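Local coordinates for protein alkyl hydroperoxide reductase AhpD (Deinococcus radiodurans R1, PDB 6K40) that probably reduces peroxides as an all-helical AhpD-like protein of the carboxymuconolactone decarboxylase family, in keeping with a part in antioxidant defence, at residues N62-N65 with L66-K70; L74-A77 with E78-L81; A123-S126 with E127-A131; A149-A152 with P153-A157. One frame throughout, in Å; residues are numbered along the deposited sequence.

Contact 1: residues N62-N65 with L66-K70; sequences NYFN and LLVNK
Asn65 and Asn69, one turn apart at the C-terminal end of helix 54-69, join through their amides: Asn69 ND2 donates to Asn65 OD1 at 2.9 Å. The acceptor lies almost in the amide plane of Asn69, whereas the donor sits 30° out of the carbonyl plane of Asn65, the two amides being turned 66° against each other. The backbone carbonyl Asn65 O has two donors of its own, Asn69 N at 3.1 Å, four residues on, and Lys70 N at 3.0 Å, five residues on; the second bond marks the wider pi-type turn with which the helix ends. Upstream, the carbonyls of Asn62, Tyr63 and Phe64 receive the regular helical bonds from Leu66, Leu67 and Val68. Asn62 O also takes a water, which accepts from Lys70 NZ at 2.9 Å and, weakly, donates to Asn62 OD1. On the buried side the contact is apolar. Val68 has CG1 anti to its backbone N (chi1 175°) and CG2 beside it, which puts CG2 over one face of the Phe64 ring, 3.9 Å from the centroid, a CH-pi contact. The Leu67 side chain lies alongside that of Tyr63, CD2 3.9 Å from Tyr63 OH. That hydroxyl bonds to Gln169, and Tyr63, Phe64 and Leu67 all pack on helix 161-184, while the last carbonyls of the helix turn to the start of helix 76-90.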
loop_
_atom_site.group_PDB
_atom_site.type_symbol
_atom_site.label_atom_id
_atom_site.label_comp_id
_atom_site.label_asym_id
_atom_site.label_seq_id
_atom_site.Cartn_x
_atom_site.Cartn_y
_atom_site.Cartn_z
ATOM N N ASN A 62 7.228 -13.356 -22.983
ATOM C CA ASN A 62 6.598 -14.627 -23.319
ATOM C C ASN A 62 6.276 -15.421 -22.055
ATOM O O ASN A 62 5.117 -15.797 -21.813
ATOM C CB ASN A 62 7.521 -15.413 -24.253
ATOM C CG ASN A 62 6.950 -16.747 -24.655
ATOM O OD1 ASN A 62 5.992 -16.823 -25.425
ATOM N ND2 ASN A 62 7.549 -17.818 -24.149
ATOM N N TYR A 63 7.285 -15.627 -21.203
ATOM C CA TYR A 63 7.063 -16.408 -19.986
ATOM C C TYR A 63 6.067 -15.725 -19.050
ATOM O O TYR A 63 5.116 -16.357 -18.570
ATOM C CB TYR A 63 8.387 -16.661 -19.267
ATOM C CG TYR A 63 8.226 -17.380 -17.941
ATOM C CD1 TYR A 63 7.330 -18.436 -17.804
ATOM C CD2 TYR A 63 8.966 -17.005 -16.827
ATOM C CE1 TYR A 63 7.175 -19.092 -16.597
ATOM C CE2 TYR A 63 8.820 -17.664 -15.618
ATOM C CZ TYR A 63 7.924 -18.702 -15.509
ATOM O OH TYR A 63 7.780 -19.352 -14.306
ATOM N N PHE A 64 6.273 -14.434 -18.775
ATOM C CA PHE A 64 5.442 -13.715 -17.812
ATOM C C PHE A 64 3.991 -13.661 -18.266
ATOM O O PHE A 64 3.069 -13.879 -17.472
ATOM C CB PHE A 64 5.997 -12.302 -17.607
ATOM C CG PHE A 64 5.206 -11.472 -16.636
ATOM C CD1 PHE A 64 5.486 -11.513 -15.279
ATOM C CD2 PHE A 64 4.181 -10.645 -17.079
ATOM C CE1 PHE A 64 4.763 -10.752 -14.384
ATOM C CE2 PHE A 64 3.450 -9.883 -16.188
ATOM C CZ PHE A 64 3.742 -9.936 -14.840
ATOM N N ASN A 65 3.768 -13.348 -19.543
ATOM C CA ASN A 65 2.420 -13.302 -20.086
ATOM C C ASN A 65 1.745 -14.660 -19.985
ATOM O O ASN A 65 0.577 -14.747 -19.588
ATOM C CB ASN A 65 2.471 -12.833 -21.539
ATOM C CG ASN A 65 1.128 -12.373 -22.053
ATOM O OD1 ASN A 65 0.217 -12.090 -21.278
ATOM N ND2 ASN A 65 0.995 -12.298 -23.371
ATOM N N LEU A 66 2.465 -15.740 -20.325
ATOM C CA LEU A 66 1.857 -17.062 -20.208
ATOM C C LEU A 66 1.498 -17.383 -18.761
ATOM O O LEU A 66 0.430 -17.943 -18.488
ATOM C CB LEU A 66 2.790 -18.128 -20.777
ATOM C CG LEU A 66 2.256 -19.558 -20.674
ATOM C CD1 LEU A 66 1.014 -19.727 -21.534
ATOM C CD2 LEU A 66 3.329 -20.567 -21.065
ATOM N N LEU A 67 2.364 -17.009 -17.819
ATOM C CA LEU A 67 2.168 -17.412 -16.430
ATOM C C LEU A 67 1.080 -16.599 -15.735
ATOM O O LEU A 67 0.261 -17.160 -14.997
ATOM C CB LEU A 67 3.482 -17.282 -15.662
ATOM C CG LEU A 67 3.431 -17.638 -14.177
ATOM C CD1 LEU A 67 3.238 -19.137 -14.003
ATOM C CD2 LEU A 67 4.692 -17.163 -13.471
ATOM N N VAL A 68 1.043 -15.290 -15.960
ATOM C CA VAL A 68 0.236 -14.387 -15.150
ATOM C C VAL A 68 -1.083 -14.031 -15.825
ATOM O O VAL A 68 -2.121 -13.972 -15.164
ATOM C CB VAL A 68 1.055 -13.119 -14.822
ATOM C CG1 VAL A 68 0.199 -12.097 -14.083
ATOM C CG2 VAL A 68 2.286 -13.486 -14.010
ATOM N N ASN A 69 -1.072 -13.801 -17.136
ATOM C CA ASN A 69 -2.246 -13.277 -17.828
ATOM C C ASN A 69 -3.058 -14.341 -18.553
ATOM O O ASN A 69 -4.290 -14.321 -18.482
ATOM C CB ASN A 69 -1.825 -12.197 -18.829
ATOM C CG ASN A 69 -1.086 -11.055 -18.172
ATOM O OD1 ASN A 69 -1.406 -10.654 -17.052
ATOM N ND2 ASN A 69 -0.088 -10.522 -18.864
ATOM N N LYS A 70 -2.403 -15.258 -19.259
ATOM C CA LYS A 70 -3.118 -16.232 -20.066
ATOM C C LYS A 70 -3.757 -17.299 -19.179
ATOM O O LYS A 70 -3.588 -17.319 -17.957
ATOM C CB LYS A 70 -2.181 -16.853 -21.098
ATOM C CG LYS A 70 -1.881 -15.935 -22.274
ATOM C CD LYS A 70 -0.485 -16.168 -22.812
ATOM C CE LYS A 70 -0.497 -16.335 -24.319
ATOM N NZ LYS A 70 0.652 -17.162 -24.788
HETATM O O HOH W 1 3.184 -16.188 -23.752
#

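Contact 2: residues L74-A77 with E78-L81; sequences LSNA and EREL
Ser75 and Glu78 form a capping box at the start of helix 76-90, each side chain accepting from the other's backbone N-H. Glu78 N donates a hydrogen bond to Ser75 OG at 3.1 Å. Glu78 OE1 is met by Ser75 N at 3.2 Å, nearly along its C-O bond, and by Ser75 OG from above the carboxylate plane, so that this one oxygen is gripped twice. Arg79 runs back along the same turn. Its CB rests near Asn76 O, and CG lies 3.6 Å from Ser75 O and skirts CB of Leu74. Bends at chi2 and chi3 (139° and 138°) bring Arg79 CD to 3.2 Å from Ser75 O and one face of the guanidinium against Leu74 O, with Arg79 NE and CZ each 3.9 Å from that oxygen. Arg79 NH1 and Asn76 ND2, two donors, merely pass each other, their planes 46° apart, while NH2 donates to Lys70 O. Elsewhere on the turn a water accepts from Asn76 ND2 and donates to Glu80 OE2. The turn is wedged between helices: Leu74 packs on helix 161-184, Glu80 bonds to His99 on helix 93-107, Asn76 ND2 donates to Asn69 O of helix 54-69, and Glu78 makes a salt bridge to Arg128 of helix 127-141.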
loop_
_atom_site.group_PDB
_atom_site.type_symbol
_atom_site.label_atom_id
_atom_site.label_comp_id
_atom_site.label_asym_id
_atom_site.label_seq_id
_atom_site.Cartn_x
_atom_site.Cartn_y
_atom_site.Cartn_z
ATOM N N LEU A 74 -4.852 -21.335 -12.272
ATOM C CA LEU A 74 -5.400 -20.367 -11.337
ATOM C C LEU A 74 -6.182 -19.306 -12.100
ATOM O O LEU A 74 -5.871 -18.994 -13.254
ATOM C CB LEU A 74 -4.293 -19.699 -10.506
ATOM C CG LEU A 74 -3.489 -20.572 -9.537
ATOM C CD1 LEU A 74 -2.322 -19.790 -8.952
ATOM C CD2 LEU A 74 -4.377 -21.118 -8.429
ATOM N N SER A 75 -7.214 -18.769 -11.453
ATOM C CA SER A 75 -7.941 -17.643 -12.015
ATOM C C SER A 75 -7.054 -16.401 -12.054
ATOM O O SER A 75 -6.053 -16.298 -11.341
ATOM C CB SER A 75 -9.204 -17.359 -11.204
ATOM O OG SER A 75 -8.895 -16.643 -10.023
ATOM N N ASN A 76 -7.441 -15.442 -12.899
ATOM C CA ASN A 76 -6.735 -14.165 -12.933
ATOM C C ASN A 76 -6.821 -13.448 -11.590
ATOM O O ASN A 76 -5.855 -12.804 -11.160
ATOM C CB ASN A 76 -7.293 -13.286 -14.051
ATOM C CG ASN A 76 -6.896 -13.780 -15.427
ATOM O OD1 ASN A 76 -7.707 -14.364 -16.145
ATOM N ND2 ASN A 76 -5.641 -13.556 -15.799
ATOM N N ALA A 77 -7.965 -13.552 -10.909
ATOM C CA ALA A 77 -8.125 -12.878 -9.622
ATOM C C ALA A 77 -7.140 -13.417 -8.591
ATOM O O ALA A 77 -6.551 -12.646 -7.826
ATOM C CB ALA A 77 -9.563 -13.024 -9.121
ATOM N N GLU A 78 -6.940 -14.738 -8.563
ATOM C CA GLU A 78 -5.996 -15.326 -7.617
ATOM C C GLU A 78 -4.565 -14.900 -7.926
ATOM O O GLU A 78 -3.787 -14.588 -7.011
ATOM C CB GLU A 78 -6.118 -16.851 -7.643
ATOM C CG GLU A 78 -7.145 -17.411 -6.677
ATOM C CD GLU A 78 -7.749 -18.724 -7.154
ATOM O OE1 GLU A 78 -7.543 -19.086 -8.334
ATOM O OE2 GLU A 78 -8.432 -19.391 -6.345
ATOM N N ARG A 79 -4.203 -14.874 -9.210
ATOM C CA ARG A 79 -2.858 -14.454 -9.584
ATOM C C ARG A 79 -2.617 -13.001 -9.202
ATOM O O ARG A 79 -1.541 -12.654 -8.703
ATOM C CB ARG A 79 -2.643 -14.639 -11.085
ATOM C CG ARG A 79 -2.509 -16.068 -11.551
ATOM C CD ARG A 79 -3.270 -16.232 -12.843
ATOM N NE ARG A 79 -2.547 -17.034 -13.814
ATOM C CZ ARG A 79 -2.959 -17.234 -15.060
ATOM N NH1 ARG A 79 -4.090 -16.685 -15.485
ATOM N NH2 ARG A 79 -2.237 -17.981 -15.883
ATOM N N GLU A 80 -3.615 -12.138 -9.415
ATOM C CA GLU A 80 -3.452 -10.737 -9.045
ATOM C C GLU A 80 -3.450 -10.552 -7.536
ATOM O O GLU A 80 -2.780 -9.647 -7.030
ATOM C CB GLU A 80 -4.547 -9.883 -9.688
ATOM C CG GLU A 80 -4.551 -9.907 -11.217
ATOM C CD GLU A 80 -3.220 -9.494 -11.837
ATOM O OE1 GLU A 80 -2.454 -8.745 -11.190
ATOM O OE2 GLU A 80 -2.947 -9.912 -12.985
ATOM N N LEU A 81 -4.162 -11.405 -6.798
ATOM C CA LEU A 81 -4.082 -11.366 -5.342
ATOM C C LEU A 81 -2.659 -11.651 -4.877
ATOM O O LEU A 81 -2.090 -10.906 -4.060
ATOM C CB LEU A 81 -5.065 -12.377 -4.748
ATOM C CG LEU A 81 -5.144 -12.540 -3.232
ATOM C CD1 LEU A 81 -5.812 -11.331 -2.612
ATOM C CD2 LEU A 81 -5.908 -13.807 -2.875
HETATM O O HOH W 2 -4.061 -12.286 -14.203
#

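Contact 3: residues A123-S126 with E127-A131; sequences AELS and EREQA
With chi1 of 74°, Ser126 holds OG between its own backbone N and carbonyl carbon, facing the first turn of helix 127-141, and Glu129 sends CG beside its backbone N (chi1 -68°) with the rest of the chain extended back toward the serine. The two residues make a capping box. Glu129 N donates to Ser126 OG at 3.1 Å, an almost straight bond, and Ser126 N donates to Glu129 OE1 at 2.7 Å, arriving on the anti side of the carboxylate, 23° out of its plane. Gln130 adds a second tie from the helix to the preceding loop: its extended chain carries NE2 to Leu125 O at 3.0 Å, where the donor stands above the carbonyl plane although the oxygen lies close to the amide plane of Gln130. The backbone Gln130 N meanwhile bonds to Ser126 O at 2.9 Å. Leu125 crosses Glu129 at about a right angle, with Leu125 CB and CD2 both 3.6 Å from Glu129 OE1, so two leucine carbons flank the oxygen that Ser126 N holds. Leu125 also packs on helix 110-118, and from that helix Lys112 bridges to Glu129 OE2. Arg128, besides its bridge to helix 76-90, bonds through NE to Ala157 O, just past helix 151-156.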
loop_
_atom_site.group_PDB
_atom_site.type_symbol
_atom_site.label_atom_id
_atom_site.label_comp_id
_atom_site.label_asym_id
_atom_site.label_seq_id
_atom_site.Cartn_x
_atom_site.Cartn_y
_atom_site.Cartn_z
ATOM N N ALA A 123 -8.023 -8.073 5.855
ATOM C CA ALA A 123 -9.046 -8.099 4.827
ATOM C C ALA A 123 -9.988 -9.256 5.119
ATOM O O ALA A 123 -9.662 -10.173 5.880
ATOM C CB ALA A 123 -8.433 -8.251 3.430
ATOM N N GLU A 124 -11.165 -9.210 4.508
ATOM C CA GLU A 124 -12.122 -10.302 4.636
ATOM C C GLU A 124 -11.909 -11.220 3.439
ATOM O O GLU A 124 -12.391 -10.955 2.336
ATOM C CB GLU A 124 -13.548 -9.776 4.745
ATOM C CG GLU A 124 -13.970 -9.582 6.200
ATOM C CD GLU A 124 -15.017 -8.506 6.382
ATOM O OE1 GLU A 124 -14.778 -7.579 7.188
ATOM O OE2 GLU A 124 -16.080 -8.592 5.731
ATOM N N LEU A 125 -11.169 -12.300 3.671
ATOM C CA LEU A 125 -10.714 -13.223 2.646
ATOM C C LEU A 125 -11.285 -14.607 2.919
ATOM O O LEU A 125 -11.553 -14.966 4.070
ATOM C CB LEU A 125 -9.183 -13.302 2.609
ATOM C CG LEU A 125 -8.417 -12.032 2.263
ATOM C CD1 LEU A 125 -6.932 -12.338 2.223
ATOM C CD2 LEU A 125 -8.892 -11.498 0.935
ATOM N N SER A 126 -11.496 -15.376 1.853
ATOM C CA SER A 126 -11.875 -16.769 2.021
ATOM C C SER A 126 -10.729 -17.544 2.674
ATOM O O SER A 126 -9.617 -17.039 2.839
ATOM C CB SER A 126 -12.237 -17.387 0.673
ATOM O OG SER A 126 -11.075 -17.632 -0.103
ATOM N N GLU A 127 -10.989 -18.806 3.014
ATOM C CA GLU A 127 -9.938 -19.577 3.671
ATOM C C GLU A 127 -8.842 -19.921 2.673
ATOM O O GLU A 127 -7.653 -19.963 3.023
ATOM C CB GLU A 127 -10.508 -20.863 4.267
ATOM C CG GLU A 127 -11.029 -20.803 5.688
ATOM C CD GLU A 127 -12.117 -21.831 5.873
ATOM O OE1 GLU A 127 -12.491 -22.121 7.030
ATOM O OE2 GLU A 127 -12.620 -22.302 4.830
ATOM N N ARG A 128 -9.226 -20.113 1.409
ATOM C CA ARG A 128 -8.239 -20.358 0.369
ATOM C C ARG A 128 -7.397 -19.118 0.112
ATOM O O ARG A 128 -6.175 -19.216 -0.041
ATOM C CB ARG A 128 -8.939 -20.813 -0.908
ATOM C CG ARG A 128 -8.055 -20.777 -2.135
ATOM C CD ARG A 128 -8.879 -20.988 -3.374
ATOM N NE ARG A 128 -8.959 -22.397 -3.728
ATOM C CZ ARG A 128 -8.523 -22.896 -4.877
ATOM N NH1 ARG A 128 -7.978 -22.090 -5.778
ATOM N NH2 ARG A 128 -8.636 -24.195 -5.123
ATOM N N GLU A 129 -8.030 -17.942 0.076
ATOM C CA GLU A 129 -7.274 -16.708 -0.112
ATOM C C GLU A 129 -6.327 -16.472 1.055
ATOM O O GLU A 129 -5.192 -16.028 0.861
ATOM C CB GLU A 129 -8.226 -15.524 -0.284
ATOM C CG GLU A 129 -9.026 -15.558 -1.578
ATOM C CD GLU A 129 -10.183 -14.573 -1.586
ATOM O OE1 GLU A 129 -10.731 -14.279 -0.499
ATOM O OE2 GLU A 129 -10.552 -14.100 -2.682
ATOM N N GLN A 130 -6.775 -16.777 2.276
ATOM C CA GLN A 130 -5.911 -16.640 3.443
ATOM C C GLN A 130 -4.699 -17.555 3.341
ATOM O O GLN A 130 -3.566 -17.134 3.601
ATOM C CB GLN A 130 -6.695 -16.948 4.715
ATOM C CG GLN A 130 -7.701 -15.892 5.097
ATOM C CD GLN A 130 -8.521 -16.296 6.301
ATOM O OE1 GLN A 130 -7.977 -16.601 7.361
ATOM N NE2 GLN A 130 -9.840 -16.301 6.144
ATOM N N ALA A 131 -4.925 -18.824 2.985
ATOM C CA ALA A 131 -3.813 -19.759 2.843
ATOM C C ALA A 131 -2.841 -19.292 1.769
ATOM O O ALA A 131 -1.618 -19.311 1.966
ATOM C CB ALA A 131 -4.338 -21.160 2.527
#

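Contact 4: residues A149-A152 with P153-A157; sequences ADLA and PLRAA
Ala149 O and Pro153 CD lie 3.8 Å apart in the 3-10 turn that precedes helix 151-156. Pro153 N has no hydrogen to give, so the donor that a helix would offer this carbonyl four residues on is missing, and Ala149 O accepts from Ala152 N instead. The next carbonyl, Asp150 O, lies 3.4 Å from Pro153 CD. The carboxylate of Asp150 is engaged by Thr147 N and by Lys138, the latter in a salt bridge. Leu151 O accepts from Arg155 N at 3.0 Å. CG of Leu151 is set beside the backbone N (chi1 -59°), which directs the branches along the helix to Leu154 and Arg155: Leu151 CD2 meets Leu154 CD1 at 4.2 Å, while Leu151 CD1, like CB, lies 4.0 Å from Arg155 NH1. The arginine chain, extended from CG to NE, runs back along the helix to reach it, with NH2 bridging to Asp161. Ala152 closes the segment. Ala152 O takes Ala156 N at 2.9 Å, and the proline ring brings Pro153 CD within 3.4 Å of Ala152 CB, a tight pair forced by the peptide link. Proline thus removes one donor, probably at little cost, as the first turn of a helix tolerates it, and the remaining cohesion comes from backbone bonds and light apolar contact, the charged groups being paired with residues beyond the helix.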
loop_
_atom_site.group_PDB
_atom_site.type_symbol
_atom_site.label_atom_id
_atom_site.label_comp_id
_atom_site.label_asym_id
_atom_site.label_seq_id
_atom_site.Cartn_x
_atom_site.Cartn_y
_atom_site.Cartn_z
ATOM N N ALA A 149 5.424 -29.113 4.795
ATOM C CA ALA A 149 4.209 -28.887 5.576
ATOM C C ALA A 149 3.504 -27.598 5.171
ATOM O O ALA A 149 2.278 -27.489 5.317
ATOM C CB ALA A 149 4.543 -28.867 7.068
ATOM N N ASP A 150 4.255 -26.616 4.665
ATOM C CA ASP A 150 3.655 -25.366 4.212
ATOM C C ASP A 150 2.673 -25.573 3.067
ATOM O O ASP A 150 1.840 -24.694 2.816
ATOM C CB ASP A 150 4.746 -24.381 3.784
ATOM C CG ASP A 150 5.608 -23.928 4.944
ATOM O OD1 ASP A 150 5.069 -23.739 6.053
ATOM O OD2 ASP A 150 6.827 -23.757 4.745
ATOM N N LEU A 151 2.748 -26.701 2.361
ATOM C CA LEU A 151 1.782 -26.963 1.303
ATOM C C LEU A 151 0.446 -27.458 1.842
ATOM O O LEU A 151 -0.548 -27.435 1.107
ATOM C CB LEU A 151 2.337 -27.987 0.311
ATOM C CG LEU A 151 3.638 -27.633 -0.411
ATOM C CD1 LEU A 151 4.024 -28.751 -1.371
ATOM C CD2 LEU A 151 3.530 -26.295 -1.139
ATOM N N ALA A 152 0.401 -27.886 3.105
ATOM C CA ALA A 152 -0.821 -28.475 3.651
ATOM C C ALA A 152 -2.031 -27.548 3.572
ATOM O O ALA A 152 -3.101 -28.013 3.142
ATOM C CB ALA A 152 -0.568 -28.944 5.087
ATOM N N PRO A 153 -1.958 -26.266 3.963
ATOM C CA PRO A 153 -3.147 -25.406 3.800
ATOM C C PRO A 153 -3.585 -25.264 2.353
ATOM O O PRO A 153 -4.789 -25.305 2.064
ATOM C CB PRO A 153 -2.691 -24.066 4.394
ATOM C CG PRO A 153 -1.569 -24.420 5.313
ATOM C CD PRO A 153 -0.861 -25.544 4.635
ATOM N N LEU A 154 -2.630 -25.108 1.431
ATOM C CA LEU A 154 -2.967 -24.986 0.017
ATOM C C LEU A 154 -3.752 -26.199 -0.465
ATOM O O LEU A 154 -4.758 -26.059 -1.173
ATOM C CB LEU A 154 -1.695 -24.799 -0.810
ATOM C CG LEU A 154 -0.827 -23.587 -0.454
ATOM C CD1 LEU A 154 0.399 -23.506 -1.360
ATOM C CD2 LEU A 154 -1.631 -22.294 -0.522
ATOM N N ARG A 155 -3.307 -27.400 -0.094
ATOM C CA ARG A 155 -4.053 -28.600 -0.451
ATOM C C ARG A 155 -5.394 -28.660 0.269
ATOM O O ARG A 155 -6.366 -29.189 -0.283
ATOM C CB ARG A 155 -3.220 -29.847 -0.151
ATOM C CG ARG A 155 -2.032 -30.015 -1.084
ATOM C CD ARG A 155 -1.427 -31.407 -0.997
ATOM N NE ARG A 155 -0.466 -31.631 -2.074
ATOM C CZ ARG A 155 0.845 -31.758 -1.896
ATOM N NH1 ARG A 155 1.360 -31.686 -0.678
ATOM N NH2 ARG A 155 1.640 -31.956 -2.939
ATOM N N ALA A 156 -5.482 -28.106 1.482
ATOM C CA ALA A 156 -6.765 -28.091 2.178
ATOM C C ALA A 156 -7.756 -27.169 1.485
ATOM O O ALA A 156 -8.971 -27.355 1.613
ATOM C CB ALA A 156 -6.576 -27.675 3.636
ATOM N N ALA A 157 -7.258 -26.170 0.762
ATOM C CA ALA A 157 -8.088 -25.254 -0.004
ATOM C C ALA A 157 -8.439 -25.782 -1.389
ATOM O O ALA A 157 -9.054 -25.055 -2.175
ATOM C CB ALA A 157 -7.386 -23.899 -0.130
#

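In the fold
All four contacts are local to a helix or its end, but they differ in depth. Contacts 1 and 2 have centres about 10 Å from the chain centre and are partly buried; contacts 3 and 4, about 19 and 23 Å out, are surface contacts. Contacts 2 and 3 both use a Ser-Glu capping box, and a salt bridge joins their two helices, whereas contact 1 finishes a helix with a wide turn and contact 4 carries a proline in the first turn of its helix. They touch only in the pairs 1-2, 2-3 and 3-4. The inner pair meets through side-chain donors on backbone carbonyls, the outer pair through Arg128 and the packing of Ala131 on Pro153.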